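PDB 4XCV: NADP-dependent 2-hydroxyacid dehydrogenase from Rhizobium etli, which probably catalyses the NADPH-dependent interconversion of 2-oxoacids and D-2-hydroxyacids, as in the D-isomer-specific 2-hydroxyacid dehydrogenase family. Local coordinates for residues F61-A75 with M83-V95. Residues are numbered along the deposited sequence; the frame is centred on the assembly and turned at random.
With NDP (NADPH dihydro-nicotinamide-adenine-dinucleotide phosphate), chain B.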
# COMPACT_ATOMS: atom_id res chain seq x y z
N PHE A 61 26.41 -35.39 -6.07
CA PHE A 61 27.76 -34.99 -5.71
C PHE A 61 28.73 -36.12 -5.92
O PHE A 61 29.91 -35.88 -6.11
CB PHE A 61 27.81 -34.46 -4.26
CG PHE A 61 26.82 -33.37 -4.03
CD1 PHE A 61 26.87 -32.20 -4.78
CD2 PHE A 61 25.77 -33.53 -3.12
CE1 PHE A 61 25.93 -31.20 -4.60
CE2 PHE A 61 24.82 -32.52 -2.95
CZ PHE A 61 24.91 -31.37 -3.68
N ARG A 62 28.23 -37.35 -5.93
CA ARG A 62 29.06 -38.46 -6.35
C ARG A 62 29.29 -38.43 -7.86
O ARG A 62 30.37 -38.74 -8.33
CB ARG A 62 28.43 -39.78 -5.91
CG ARG A 62 28.57 -39.98 -4.40
CD ARG A 62 27.87 -41.26 -3.89
NE ARG A 62 26.60 -40.92 -3.24
CZ ARG A 62 25.41 -41.51 -3.45
NH1 ARG A 62 25.27 -42.54 -4.28
NH2 ARG A 62 24.35 -41.07 -2.78
N ARG A 63 28.28 -38.03 -8.63
CA ARG A 63 28.38 -37.98 -10.09
C ARG A 63 29.20 -36.81 -10.58
O ARG A 63 29.84 -36.90 -11.63
CB ARG A 63 26.97 -37.92 -10.71
CG ARG A 63 26.18 -39.20 -10.55
CD ARG A 63 24.84 -39.17 -11.28
NE ARG A 63 25.00 -39.05 -12.73
CZ ARG A 63 24.01 -38.83 -13.59
NH1 ARG A 63 22.76 -38.64 -13.14
NH2 ARG A 63 24.28 -38.71 -14.90
N ALA A 64 29.14 -35.68 -9.85
CA ALA A 64 29.82 -34.46 -10.21
C ALA A 64 30.77 -34.05 -9.09
O ALA A 64 30.47 -33.15 -8.30
CB ALA A 64 28.81 -33.35 -10.48
N PRO A 65 31.90 -34.76 -8.97
CA PRO A 65 32.73 -34.54 -7.80
C PRO A 65 33.68 -33.35 -7.85
O PRO A 65 34.39 -33.11 -6.85
CB PRO A 65 33.55 -35.84 -7.75
CG PRO A 65 33.72 -36.23 -9.15
CD PRO A 65 32.39 -35.88 -9.80
N ASN A 66 33.70 -32.65 -8.99
CA ASN A 66 34.68 -31.60 -9.21
C ASN A 66 34.03 -30.23 -9.29
O ASN A 66 34.66 -29.26 -9.73
CB ASN A 66 35.46 -31.88 -10.48
CG ASN A 66 36.15 -33.24 -10.40
OD1 ASN A 66 36.68 -33.60 -9.33
ND2 ASN A 66 36.15 -33.98 -11.48
N LEU A 67 32.80 -30.14 -8.80
CA LEU A 67 32.08 -28.86 -8.74
C LEU A 67 32.88 -27.83 -7.96
O LEU A 67 33.49 -28.12 -6.93
CB LEU A 67 30.69 -29.01 -8.08
CG LEU A 67 29.69 -29.87 -8.82
CD1 LEU A 67 28.46 -30.08 -7.95
CD2 LEU A 67 29.34 -29.26 -10.18
N LYS A 68 32.84 -26.59 -8.47
CA LYS A 68 33.41 -25.40 -7.82
C LYS A 68 32.37 -24.56 -7.09
O LYS A 68 32.73 -23.92 -6.09
CB LYS A 68 34.13 -24.55 -8.87
CG LYS A 68 35.24 -25.31 -9.59
CD LYS A 68 35.99 -24.36 -10.49
CE LYS A 68 37.26 -24.95 -11.07
NZ LYS A 68 36.95 -25.75 -12.26
N VAL A 69 31.14 -24.48 -7.60
CA VAL A 69 30.11 -23.62 -7.02
C VAL A 69 28.78 -24.32 -7.20
O VAL A 69 28.50 -24.88 -8.28
CB VAL A 69 30.02 -22.22 -7.68
CG1 VAL A 69 29.07 -21.35 -6.86
CG2 VAL A 69 31.41 -21.57 -7.80
N ILE A 70 27.96 -24.27 -6.16
CA ILE A 70 26.56 -24.64 -6.24
C ILE A 70 25.67 -23.39 -6.20
O ILE A 70 25.86 -22.53 -5.32
CB ILE A 70 26.16 -25.59 -5.07
CG1 ILE A 70 26.85 -26.94 -5.25
CG2 ILE A 70 24.66 -25.75 -4.94
CD1 ILE A 70 26.92 -27.73 -3.98
N PHE A 71 24.72 -23.32 -7.12
CA PHE A 71 23.73 -22.28 -7.16
C PHE A 71 22.40 -22.83 -6.78
O PHE A 71 21.90 -23.79 -7.38
CB PHE A 71 23.67 -21.63 -8.55
CG PHE A 71 24.94 -20.94 -8.95
CD1 PHE A 71 25.12 -19.63 -8.57
CD2 PHE A 71 25.94 -21.58 -9.64
CE1 PHE A 71 26.28 -18.95 -8.90
CE2 PHE A 71 27.10 -20.91 -10.00
CZ PHE A 71 27.27 -19.59 -9.63
N SER A 72 21.79 -22.26 -5.74
CA SER A 72 20.42 -22.60 -5.42
C SER A 72 19.47 -22.10 -6.49
O SER A 72 19.61 -21.00 -7.01
CB SER A 72 20.03 -21.96 -4.07
OG SER A 72 18.70 -22.38 -3.76
N GLY A 73 18.49 -22.92 -6.84
CA GLY A 73 17.43 -22.51 -7.74
C GLY A 73 16.34 -21.70 -7.11
O GLY A 73 15.42 -21.23 -7.79
N GLY A 74 16.45 -21.55 -5.80
CA GLY A 74 15.50 -20.78 -4.99
C GLY A 74 16.17 -19.75 -4.14
O GLY A 74 17.39 -19.76 -3.93
N ALA A 75 15.32 -18.88 -3.58
CA ALA A 75 15.73 -17.91 -2.59
C ALA A 75 16.12 -18.58 -1.29
O ALA A 75 16.87 -18.01 -0.49
CB ALA A 75 14.60 -16.90 -2.34
N MET A 83 21.85 -31.90 3.07
CA MET A 83 22.13 -33.10 2.27
C MET A 83 23.44 -33.78 2.60
O MET A 83 24.47 -33.15 2.71
CB MET A 83 22.14 -32.74 0.79
CG MET A 83 20.73 -32.73 0.23
SD MET A 83 20.54 -31.91 -1.35
CE MET A 83 18.84 -32.40 -1.65
N ALA A 84 23.40 -35.10 2.74
CA ALA A 84 24.62 -35.86 2.94
C ALA A 84 25.55 -35.73 1.75
O ALA A 84 25.12 -35.77 0.60
CB ALA A 84 24.30 -37.33 3.19
N GLY A 85 26.83 -35.55 2.05
CA GLY A 85 27.85 -35.46 1.02
C GLY A 85 27.84 -34.12 0.30
O GLY A 85 28.37 -34.02 -0.80
N LEU A 86 27.23 -33.10 0.91
CA LEU A 86 27.25 -31.75 0.35
C LEU A 86 28.70 -31.28 0.40
O LEU A 86 29.29 -31.21 1.48
CB LEU A 86 26.35 -30.82 1.17
CG LEU A 86 26.15 -29.37 0.73
CD1 LEU A 86 25.43 -29.28 -0.60
CD2 LEU A 86 25.34 -28.64 1.81
N PRO A 87 29.29 -30.93 -0.76
CA PRO A 87 30.71 -30.56 -0.75
C PRO A 87 30.98 -29.20 -0.12
O PRO A 87 30.08 -28.37 -0.01
CB PRO A 87 31.09 -30.57 -2.23
CG PRO A 87 29.81 -30.41 -2.98
CD PRO A 87 28.78 -31.08 -2.13
N ASP A 88 32.23 -29.00 0.31
CA ASP A 88 32.63 -27.79 1.01
C ASP A 88 33.07 -26.79 -0.04
O ASP A 88 34.25 -26.54 -0.24
CB ASP A 88 33.77 -28.11 1.99
CG ASP A 88 34.21 -26.93 2.82
OD1 ASP A 88 33.58 -25.83 2.77
OD2 ASP A 88 35.20 -27.10 3.56
N ILE A 89 32.08 -26.30 -0.77
CA ILE A 89 32.26 -25.30 -1.80
C ILE A 89 31.16 -24.26 -1.61
O ILE A 89 30.16 -24.52 -0.94
CB ILE A 89 32.15 -25.89 -3.23
CG1 ILE A 89 30.82 -26.63 -3.44
CG2 ILE A 89 33.32 -26.83 -3.53
CD1 ILE A 89 30.62 -27.12 -4.87
N PRO A 90 31.34 -23.07 -2.19
CA PRO A 90 30.33 -22.03 -1.96
C PRO A 90 28.97 -22.42 -2.49
O PRO A 90 28.86 -23.02 -3.56
CB PRO A 90 30.87 -20.82 -2.73
CG PRO A 90 32.34 -21.05 -2.79
CD PRO A 90 32.54 -22.53 -2.87
N ILE A 91 27.94 -22.08 -1.72
CA ILE A 91 26.57 -22.20 -2.16
C ILE A 91 26.00 -20.81 -2.25
O ILE A 91 26.02 -20.06 -1.26
CB ILE A 91 25.76 -23.02 -1.15
CG1 ILE A 91 26.32 -24.44 -1.05
CG2 ILE A 91 24.29 -23.03 -1.58
CD1 ILE A 91 25.90 -25.18 0.17
N VAL A 92 25.53 -20.45 -3.42
CA VAL A 92 25.04 -19.11 -3.74
C VAL A 92 23.53 -19.14 -3.79
O VAL A 92 22.95 -19.93 -4.53
CB VAL A 92 25.62 -18.64 -5.12
CG1 VAL A 92 25.03 -17.32 -5.58
CG2 VAL A 92 27.11 -18.53 -5.05
N ARG A 93 22.87 -18.28 -3.01
CA ARG A 93 21.41 -18.24 -3.08
C ARG A 93 20.92 -17.32 -4.16
O ARG A 93 21.64 -16.46 -4.65
CB ARG A 93 20.80 -17.93 -1.72
CG ARG A 93 20.99 -16.53 -1.33
CD ARG A 93 20.55 -16.39 0.13
NE ARG A 93 20.32 -15.03 0.43
CZ ARG A 93 19.12 -14.45 0.41
NH1 ARG A 93 17.98 -15.10 0.11
NH2 ARG A 93 19.08 -13.19 0.67
N PHE A 94 19.72 -17.59 -4.62
CA PHE A 94 19.14 -16.86 -5.67
C PHE A 94 18.55 -15.63 -5.08
O PHE A 94 17.55 -15.72 -4.35
CB PHE A 94 18.10 -17.69 -6.39
CG PHE A 94 17.34 -16.95 -7.45
CD1 PHE A 94 17.90 -15.87 -8.17
CD2 PHE A 94 16.07 -17.36 -7.77
CE1 PHE A 94 17.19 -15.19 -9.09
CE2 PHE A 94 15.38 -16.71 -8.78
CZ PHE A 94 15.94 -15.62 -9.43
N VAL A 95 19.19 -14.49 -5.30
CA VAL A 95 18.69 -13.21 -4.93
C VAL A 95 18.37 -12.49 -6.21
O VAL A 95 19.25 -12.02 -6.98
CB VAL A 95 19.66 -12.40 -4.02
CG1 VAL A 95 19.14 -11.01 -3.78
CG2 VAL A 95 19.83 -13.12 -2.70
PA NDP B . 18.66 -12.67 4.12
O1A NDP B . 19.20 -11.50 3.36
O2A NDP B . 19.50 -13.91 4.31
O5B NDP B . 18.19 -12.12 5.55
C5B NDP B . 17.77 -13.05 6.55
C4B NDP B . 17.47 -12.25 7.80
O4B NDP B . 16.92 -13.15 8.76
C3B NDP B . 18.71 -11.64 8.39
O3B NDP B . 18.41 -10.34 8.94
C2B NDP B . 19.04 -12.63 9.48
O2B NDP B . 19.77 -12.08 10.61
C1B NDP B . 17.64 -13.01 9.95
N9A NDP B . 17.61 -14.27 10.70
C8A NDP B . 17.98 -15.47 10.22
N7A NDP B . 17.93 -16.39 11.23
C5A NDP B . 17.55 -15.71 12.36
C6A NDP B . 17.38 -16.07 13.69
N6A NDP B . 17.52 -17.33 14.10
N1A NDP B . 17.02 -15.12 14.56
C2A NDP B . 16.84 -13.84 14.15
N3A NDP B . 17.00 -13.41 12.89
C4A NDP B . 17.34 -14.39 12.02
O3 NDP B . 17.27 -13.16 3.46
PN NDP B . 16.23 -12.35 2.55
O1N NDP B . 15.88 -11.10 3.28
O2N NDP B . 16.74 -12.18 1.20
O5D NDP B . 15.04 -13.37 2.48
C5D NDP B . 14.42 -13.86 3.68
C4D NDP B . 13.62 -15.11 3.29
O4D NDP B . 12.48 -14.75 2.52
C3D NDP B . 14.34 -16.10 2.41
O3D NDP B . 15.18 -16.97 3.18
C2D NDP B . 13.22 -16.84 1.70
O2D NDP B . 12.91 -18.05 2.43
C1D NDP B . 12.03 -15.92 1.83
N1N NDP B . 11.44 -15.46 0.57
C2N NDP B . 10.10 -15.60 0.35
C3N NDP B . 9.54 -15.28 -0.84
C7N NDP B . 8.13 -15.37 -1.10
O7N NDP B . 7.77 -15.41 -2.30
N7N NDP B . 7.21 -15.39 -0.14
C4N NDP B . 10.38 -14.69 -1.91
C5N NDP B . 11.78 -14.55 -1.54
C6N NDP B . 12.30 -14.94 -0.40
P2B NDP B . 21.23 -11.42 10.36
O1X NDP B . 21.79 -11.22 11.73
O2X NDP B . 22.01 -12.42 9.53
O3X NDP B . 21.02 -10.18 9.59
O HOH W 1 21.76 -19.11 -6.98
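P87 CD sits over one face of the F61 ring, 3.6 Å from its centroid and 20° off the normal, a CH-pi contact; A84 O lies distantly at the edge, G85 O is 3.5 Å from F61 CD2, and F61 CZ meets L86 CD1. An alanine in place of F61 would probably leave P87 without its aromatic partner and open a gap beside L86. V95 CG2 lies over the centre of one R93 guanidinium face, NADPH O2A over the other, offset toward the rim. At its edge, R93 NH2 donates a hydrogen bond to NADPH O2N (2.6 Å) and NH1 one to an in-plane lone pair of A75 O (3.2 Å), which in this conformer would hold the group flat. V69 CG1 covers one F71 face near the rim; a water donating to S72 O and V92 O lies at the edge. With CG anti to the carbonyl carbon (chi1 -63°), F71 runs alongside V92. Backbone hydrogen bonds I70 N to P90 O (3.0 Å), V92 N to I70 O (2.8 Å) and S72 N to V92 O make the parallel pairing. I70 and I91 point opposite F71 and V92; I89 CD1, from the preceding loop, packs on I70 CG1. Strands 69-72 and 91-92, linked through helix 78-81, form a beta-alpha-beta unit at the sheet's end; strand 50-54 flanks 69-72, and helix 292-305 covers F71 and V92.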